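4-amino-4-deoxy-L-arabinose transferase or related glycosyltransferases of PMT family (Cupriavidus metallidurans, PDB 5EZM) probably transfers 4-amino-4-deoxy-L-arabinose from a polyprenyl-phosphate carrier to lipid A, as a zinc-containing membrane glycosyltransferase with a GT-C fold. Local coordinates at residues A148-V153 / G347-V352; G295-A300 / L448-A453. All blocks are in the same frame, centred on the assembly; numbering follows the deposited sequence.

Both contacts are buried and apolar, within the transmembrane part of the GT-C fold, and they adjoin each other, with centres about 11 Å apart. Contact 1, whose centre lies about 8 Å from that of the chain, is the more central; it joins 148-153 to the loop segment 347-352 through a thioether, an indole and branched aliphatic groups. Contact 2 is smaller, about 16 Å from the chain centre, and sets one phenyl ring against a leucine and a proline, the leucine partly exposed. Met150 N probably donates to Gly295 O (3.0 Å), and Pro149 packs on Pro298 and Phe450. Met150, Gly347 and Leu297 share one lipid pocket, which spans both contacts.

Contact 1 of 2, residues A148-V153 / G347-V352; sequences APMWSV and GYIVPV. With MPG ([(Z)-octadec-9-enyl] (2R)-2,3-bis(oxidanyl)propanoate), chain L.
Met150 reaches across to Ile349 and Val350, its SD lying 3.6 Å from Ile349 CG2 while its CG packs 3.9 Å from Val350 CG2. The thioether chain runs straight out from the helix, with CG anti to the backbone nitrogen (chi1 176°), and then bends at the last torsion (chi3 -82°). That bend sets CE beside a bound lipid, 3.7 Å from C12 of its alkyl chain, and at a similar distance from Ile349 CG2, so the methyl sits where protein and lipid meet. Next to it, the six-membered end of the Trp151 indole takes the other methyl of Val350: CZ3 lies 4.0 Å from Val350 CG1, which approaches the ring obliquely. Val350 therefore spends one methyl on each partner, CG2 on the methionine and CG1 on the tryptophan. An alanine in place of Met150 would probably open a gap beside Ile349 CG2 and take from the lipid tail part of the wall it lies on. The same tail also reaches Gly347 CA, 3.7 Å from its C16.

Behind this first shell, the indole is tied by NE1 to the carbonyl of Gly118, which restrains its rotation. Ala148 is the first residue beyond helix 135-147 and the N-cap of helix 149-155, and Ala148 O accepts Ser152 N at 3.1 Å. On the other side a type I turn from Ile349 to Val352 presents Ile349 and Val350. Met162 and Ala165 of helix 160-178 pack on both Trp151 and Val350, Ile353 of helix 352-365 touches Met150 and Trp151, and Phe335 of helix 323-339 backs Ile349. The contact thus joins the start of helix 149-155, just after the break at Ala148, to the turn that leads into helix 352-365.

Contact 2 of 2, residues G295-A300 / L448-A453; sequences GFLPWA and LGFTVA. With MPG ([(Z)-octadec-9-enyl] (2R)-2,3-bis(oxidanyl)propanoate), chain O.
Phe450 points its ring from helix 435-456 at the short 3-10 segment 297-300, where Leu297 and Pro298 receive it. The two approach the ring differently. Leu297 brings CD2 to the edge, near the ring plane and 4.4 Å from Phe450 CZ. Pro298 comes in obliquely beside it, its CD 4.3 Å from Phe450 CE2, so neighbouring corners of the phenyl group meet one residue each. On all three residues the CB bond points toward the opposite segment. Leu297 has CG anti to its nitrogen (chi1 -174°), which extends the branch to the far corner of the ring.

Within the loop, Pro298 leads on to two aromatic rings. Pro298 CG lies 4.2 Å above one face of the Trp299 ring, offset toward its rim, and Trp299 CD1 in turn sits over a face of Phe296. Trp299 NE1 is hydrogen-bonded to the carbonyl of Ala144, and its ring meets that of Tyr442, whose hydroxyl is hydrogen-bonded to Pro298 O, a second link from this loop to helix 435-456. Met420 of helix 403-430 also lies against Phe450, and a lipid tail touches both Phe450 and Leu297.

Between the two segments themselves the meeting of loop and helix rests on carbon against carbon at loose van der Waals distances. So small and apolar a contact offers little directional hold; the polar tie from Pro298 O to Tyr442 lies outside the two segments, at a place where a membrane protein's helix and loop pack beside bound lipid.

Contact 1 of 2, residues A148-V153 / G347-V352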
loop_
_atom_site.group_PDB
_atom_site.type_symbol
_atom_site.label_atom_id
_atom_site.label_comp_id
_atom_site.label_asym_id
_atom_site.label_seq_id
_atom_site.Cartn_x
_atom_site.Cartn_y
_atom_site.Cartn_z
ATOM N N ALA A 148 4.648 -10.619 9.236
ATOM C CA ALA A 148 5.172 -9.260 9.219
ATOM C C ALA A 148 4.024 -8.271 9.056
ATOM O O ALA A 148 3.350 -8.284 8.014
ATOM C CB ALA A 148 6.191 -9.084 8.097
ATOM N N PRO A 149 3.762 -7.415 10.046
ATOM C CA PRO A 149 2.603 -6.515 9.946
ATOM C C PRO A 149 2.707 -5.519 8.809
ATOM O O PRO A 149 1.673 -5.121 8.265
ATOM C CB PRO A 149 2.592 -5.813 11.309
ATOM C CG PRO A 149 4.004 -5.856 11.753
ATOM C CD PRO A 149 4.534 -7.178 11.275
ATOM N N MET A 150 3.914 -5.097 8.430
ATOM C CA MET A 150 4.030 -4.173 7.307
ATOM C C MET A 150 3.589 -4.831 6.004
ATOM O O MET A 150 2.907 -4.201 5.185
ATOM C CB MET A 150 5.460 -3.649 7.197
ATOM C CG MET A 150 5.704 -2.744 6.002
ATOM S SD MET A 150 7.170 -1.704 6.196
ATOM C CE MET A 150 6.507 -0.371 7.189
ATOM N N TRP A 151 3.935 -6.105 5.806
ATOM C CA TRP A 151 3.574 -6.763 4.556
ATOM C C TRP A 151 2.085 -7.090 4.502
ATOM O O TRP A 151 1.456 -6.949 3.446
ATOM C CB TRP A 151 4.406 -8.027 4.360
ATOM C CG TRP A 151 4.284 -8.579 2.976
ATOM C CD1 TRP A 151 3.574 -9.677 2.586
ATOM C CD2 TRP A 151 4.869 -8.038 1.787
ATOM N NE1 TRP A 151 3.691 -9.860 1.229
ATOM C CE2 TRP A 151 4.482 -8.867 0.716
ATOM C CE3 TRP A 151 5.687 -6.934 1.524
ATOM C CZ2 TRP A 151 4.883 -8.627 -0.595
ATOM C CZ3 TRP A 151 6.083 -6.696 0.224
ATOM C CH2 TRP A 151 5.683 -7.540 -0.821
ATOM N N SER A 152 1.499 -7.529 5.620
ATOM C CA SER A 152 0.083 -7.894 5.619
ATOM C C SER A 152 -0.810 -6.658 5.628
ATOM O O SER A 152 -1.748 -6.553 4.827
ATOM C CB SER A 152 -0.233 -8.788 6.820
ATOM O OG SER A 152 -0.225 -8.048 8.030
ATOM N N VAL A 153 -0.534 -5.721 6.537
ATOM C CA VAL A 153 -1.266 -4.456 6.575
ATOM C C VAL A 153 -1.152 -3.741 5.233
ATOM O O VAL A 153 -2.160 -3.412 4.595
ATOM C CB VAL A 153 -0.759 -3.571 7.728
ATOM C CG1 VAL A 153 -1.177 -2.116 7.526
ATOM C CG2 VAL A 153 -1.279 -4.088 9.057
ATOM N N GLY A 347 5.209 3.978 3.366
ATOM C CA GLY A 347 5.165 2.985 2.306
ATOM C C GLY A 347 6.444 2.867 1.501
ATOM O O GLY A 347 6.729 1.787 0.969
ATOM N N TYR A 348 7.232 3.945 1.416
ATOM C CA TYR A 348 8.501 3.892 0.695
ATOM C C TYR A 348 9.339 2.698 1.128
ATOM O O TYR A 348 10.032 2.082 0.308
ATOM C CB TYR A 348 9.300 5.182 0.912
ATOM C CG TYR A 348 8.735 6.414 0.239
ATOM C CD1 TYR A 348 7.602 6.343 -0.558
ATOM C CD2 TYR A 348 9.346 7.652 0.398
ATOM C CE1 TYR A 348 7.085 7.468 -1.170
ATOM C CE2 TYR A 348 8.839 8.784 -0.212
ATOM C CZ TYR A 348 7.708 8.687 -0.996
ATOM O OH TYR A 348 7.197 9.810 -1.607
ATOM N N ILE A 349 9.281 2.345 2.417
ATOM C CA ILE A 349 10.181 1.326 2.946
ATOM C C ILE A 349 9.651 -0.089 2.753
ATOM O O ILE A 349 10.383 -1.053 3.025
ATOM C CB ILE A 349 10.480 1.602 4.434
ATOM C CG1 ILE A 349 11.892 1.146 4.778
ATOM C CG2 ILE A 349 9.476 0.910 5.335
ATOM C CD1 ILE A 349 12.936 1.692 3.839
ATOM N N VAL A 350 8.417 -0.248 2.260
ATOM C CA VAL A 350 7.837 -1.592 2.139
ATOM C C VAL A 350 8.665 -2.527 1.268
ATOM O O VAL A 350 8.808 -3.704 1.633
ATOM C CB VAL A 350 6.371 -1.495 1.690
ATOM C CG1 VAL A 350 5.784 -2.878 1.508
ATOM C CG2 VAL A 350 5.551 -0.716 2.714
ATOM N N PRO A 351 9.236 -2.107 0.128
ATOM C CA PRO A 351 10.000 -3.058 -0.704
ATOM C C PRO A 351 11.147 -3.780 0.004
ATOM O O PRO A 351 11.667 -4.754 -0.560
ATOM C CB PRO A 351 10.528 -2.177 -1.842
ATOM C CG PRO A 351 9.500 -1.147 -1.997
ATOM C CD PRO A 351 9.017 -0.841 -0.599
ATOM N N VAL A 352 11.564 -3.357 1.200
ATOM C CA VAL A 352 12.627 -4.090 1.882
ATOM C C VAL A 352 12.106 -5.338 2.582
ATOM O O VAL A 352 12.898 -6.238 2.893
ATOM C CB VAL A 352 13.369 -3.210 2.905
ATOM C CG1 VAL A 352 13.699 -1.856 2.306
ATOM C CG2 VAL A 352 12.557 -3.057 4.186
HETATM C C5 MPG L . 3.249 -2.349 17.704
HETATM C C6 MPG L . 2.968 -1.412 16.516
HETATM C C7 MPG L . 2.951 -2.137 15.153
HETATM C C8 MPG L . 3.172 -1.147 13.983
HETATM C C9 MPG L . 3.033 -1.796 12.583
HETATM C C10 MPG L . 3.491 -0.838 11.449
HETATM C C11 MPG L . 2.829 -1.175 10.098
HETATM C C12 MPG L . 3.309 -0.218 8.954
HETATM C C13 MPG L . 2.579 -0.484 7.621
HETATM C C14 MPG L . 2.803 0.655 6.577
HETATM C C15 MPG L . 1.846 0.533 5.348
HETATM C C16 MPG L . 2.322 1.378 4.133
#

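Contact 2 of 2, residues G295-A300 / L448-A453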
loop_
_atom_site.group_PDB
_atom_site.type_symbol
_atom_site.label_atom_id
_atom_site.label_comp_id
_atom_site.label_asym_id
_atom_site.label_seq_id
_atom_site.Cartn_x
_atom_site.Cartn_y
_atom_site.Cartn_z
ATOM N N GLY A 295 7.215 -2.706 11.625
ATOM C CA GLY A 295 6.698 -3.437 10.486
ATOM C C GLY A 295 7.235 -4.839 10.339
ATOM O O GLY A 295 6.701 -5.615 9.542
ATOM N N PHE A 296 8.286 -5.172 11.081
ATOM C CA PHE A 296 8.832 -6.520 11.144
ATOM C C PHE A 296 8.859 -7.011 12.589
ATOM O O PHE A 296 9.759 -7.753 12.988
ATOM C CB PHE A 296 10.230 -6.558 10.528
ATOM C CG PHE A 296 10.554 -7.845 9.829
ATOM C CD1 PHE A 296 9.836 -8.242 8.711
ATOM C CD2 PHE A 296 11.594 -8.649 10.271
ATOM C CE1 PHE A 296 10.136 -9.424 8.057
ATOM C CE2 PHE A 296 11.902 -9.828 9.619
ATOM C CZ PHE A 296 11.169 -10.217 8.510
ATOM N N LEU A 297 7.861 -6.596 13.374
ATOM C CA LEU A 297 7.933 -6.736 14.828
ATOM C C LEU A 297 8.018 -8.182 15.304
ATOM O O LEU A 297 8.887 -8.476 16.143
ATOM C CB LEU A 297 6.748 -6.006 15.469
ATOM C CG LEU A 297 6.736 -5.929 16.996
ATOM C CD1 LEU A 297 7.968 -5.202 17.511
ATOM C CD2 LEU A 297 5.473 -5.241 17.471
ATOM N N PRO A 298 7.181 -9.121 14.843
ATOM C CA PRO A 298 7.283 -10.499 15.356
ATOM C C PRO A 298 8.635 -11.158 15.115
ATOM O O PRO A 298 8.888 -12.226 15.688
ATOM C CB PRO A 298 6.159 -11.240 14.613
ATOM C CG PRO A 298 5.814 -10.378 13.454
ATOM C CD PRO A 298 6.037 -8.982 13.924
ATOM N N TRP A 299 9.511 -10.561 14.306
ATOM C CA TRP A 299 10.845 -11.099 14.074
ATOM C C TRP A 299 11.943 -10.170 14.577
ATOM O O TRP A 299 13.126 -10.427 14.316
ATOM C CB TRP A 299 11.047 -11.395 12.584
ATOM C CG TRP A 299 9.865 -12.064 11.935
ATOM C CD1 TRP A 299 9.067 -11.548 10.953
ATOM C CD2 TRP A 299 9.342 -13.367 12.230
ATOM N NE1 TRP A 299 8.087 -12.449 10.616
ATOM C CE2 TRP A 299 8.232 -13.573 11.385
ATOM C CE3 TRP A 299 9.707 -14.380 13.124
ATOM C CZ2 TRP A 299 7.482 -14.750 11.410
ATOM C CZ3 TRP A 299 8.962 -15.546 13.146
ATOM C CH2 TRP A 299 7.863 -15.722 12.293
ATOM N N ALA A 300 11.585 -9.104 15.300
ATOM C CA ALA A 300 12.592 -8.155 15.770
ATOM C C ALA A 300 13.662 -8.848 16.606
ATOM O O ALA A 300 14.851 -8.519 16.502
ATOM C CB ALA A 300 11.926 -7.035 16.568
ATOM N N LEU A 448 -3.277 -13.040 12.302
ATOM C CA LEU A 448 -4.651 -12.791 12.724
ATOM C C LEU A 448 -4.725 -11.592 13.661
ATOM O O LEU A 448 -5.680 -10.810 13.607
ATOM C CB LEU A 448 -5.234 -14.037 13.390
ATOM C CG LEU A 448 -5.389 -15.281 12.509
ATOM C CD1 LEU A 448 -5.992 -16.433 13.299
ATOM C CD2 LEU A 448 -6.221 -14.979 11.275
ATOM N N GLY A 449 -3.717 -11.423 14.516
ATOM C CA GLY A 449 -3.673 -10.307 15.438
ATOM C C GLY A 449 -3.638 -8.964 14.742
ATOM O O GLY A 449 -4.511 -8.117 14.959
ATOM N N PHE A 450 -2.632 -8.760 13.891
ATOM C CA PHE A 450 -2.538 -7.497 13.171
ATOM C C PHE A 450 -3.703 -7.312 12.210
ATOM O O PHE A 450 -4.096 -6.172 11.929
ATOM C CB PHE A 450 -1.202 -7.410 12.438
ATOM C CG PHE A 450 -0.031 -7.213 13.355
ATOM C CD1 PHE A 450 0.218 -5.975 13.924
ATOM C CD2 PHE A 450 0.813 -8.266 13.661
ATOM C CE1 PHE A 450 1.288 -5.787 14.773
ATOM C CE2 PHE A 450 1.885 -8.083 14.511
ATOM C CZ PHE A 450 2.122 -6.841 15.068
ATOM N N THR A 451 -4.274 -8.408 11.705
ATOM C CA THR A 451 -5.490 -8.291 10.907
ATOM C C THR A 451 -6.621 -7.703 11.739
ATOM O O THR A 451 -7.334 -6.798 11.289
ATOM C CB THR A 451 -5.889 -9.652 10.335
ATOM O OG1 THR A 451 -4.918 -10.068 9.365
ATOM C CG2 THR A 451 -7.256 -9.567 9.667
ATOM N N VAL A 452 -6.792 -8.194 12.970
ATOM C CA VAL A 452 -7.796 -7.616 13.859
ATOM C C VAL A 452 -7.480 -6.153 14.133
ATOM O O VAL A 452 -8.379 -5.305 14.172
ATOM C CB VAL A 452 -7.896 -8.428 15.164
ATOM C CG1 VAL A 452 -8.785 -7.706 16.168
ATOM C CG2 VAL A 452 -8.434 -9.821 14.882
ATOM N N ALA A 453 -6.197 -5.827 14.317
ATOM C CA ALA A 453 -5.827 -4.437 14.552
ATOM C C ALA A 453 -6.172 -3.555 13.357
ATOM O O ALA A 453 -6.514 -2.379 13.534
ATOM C CB ALA A 453 -4.339 -4.334 14.883
HETATM C C2 MPG O . 16.548 -5.134 17.289
HETATM C C3 MPG O . 16.666 -5.773 18.668
HETATM C C4 MPG O . 17.024 -7.249 18.588
HETATM C C5 MPG O . 17.253 -7.894 19.965
HETATM C C6 MPG O . 17.961 -9.255 19.861
HETATM C C7 MPG O . 18.500 -9.738 21.221
HETATM C C8 MPG O . 19.591 -10.827 21.079
HETATM C C1 MPG O . 16.310 -3.624 17.350
#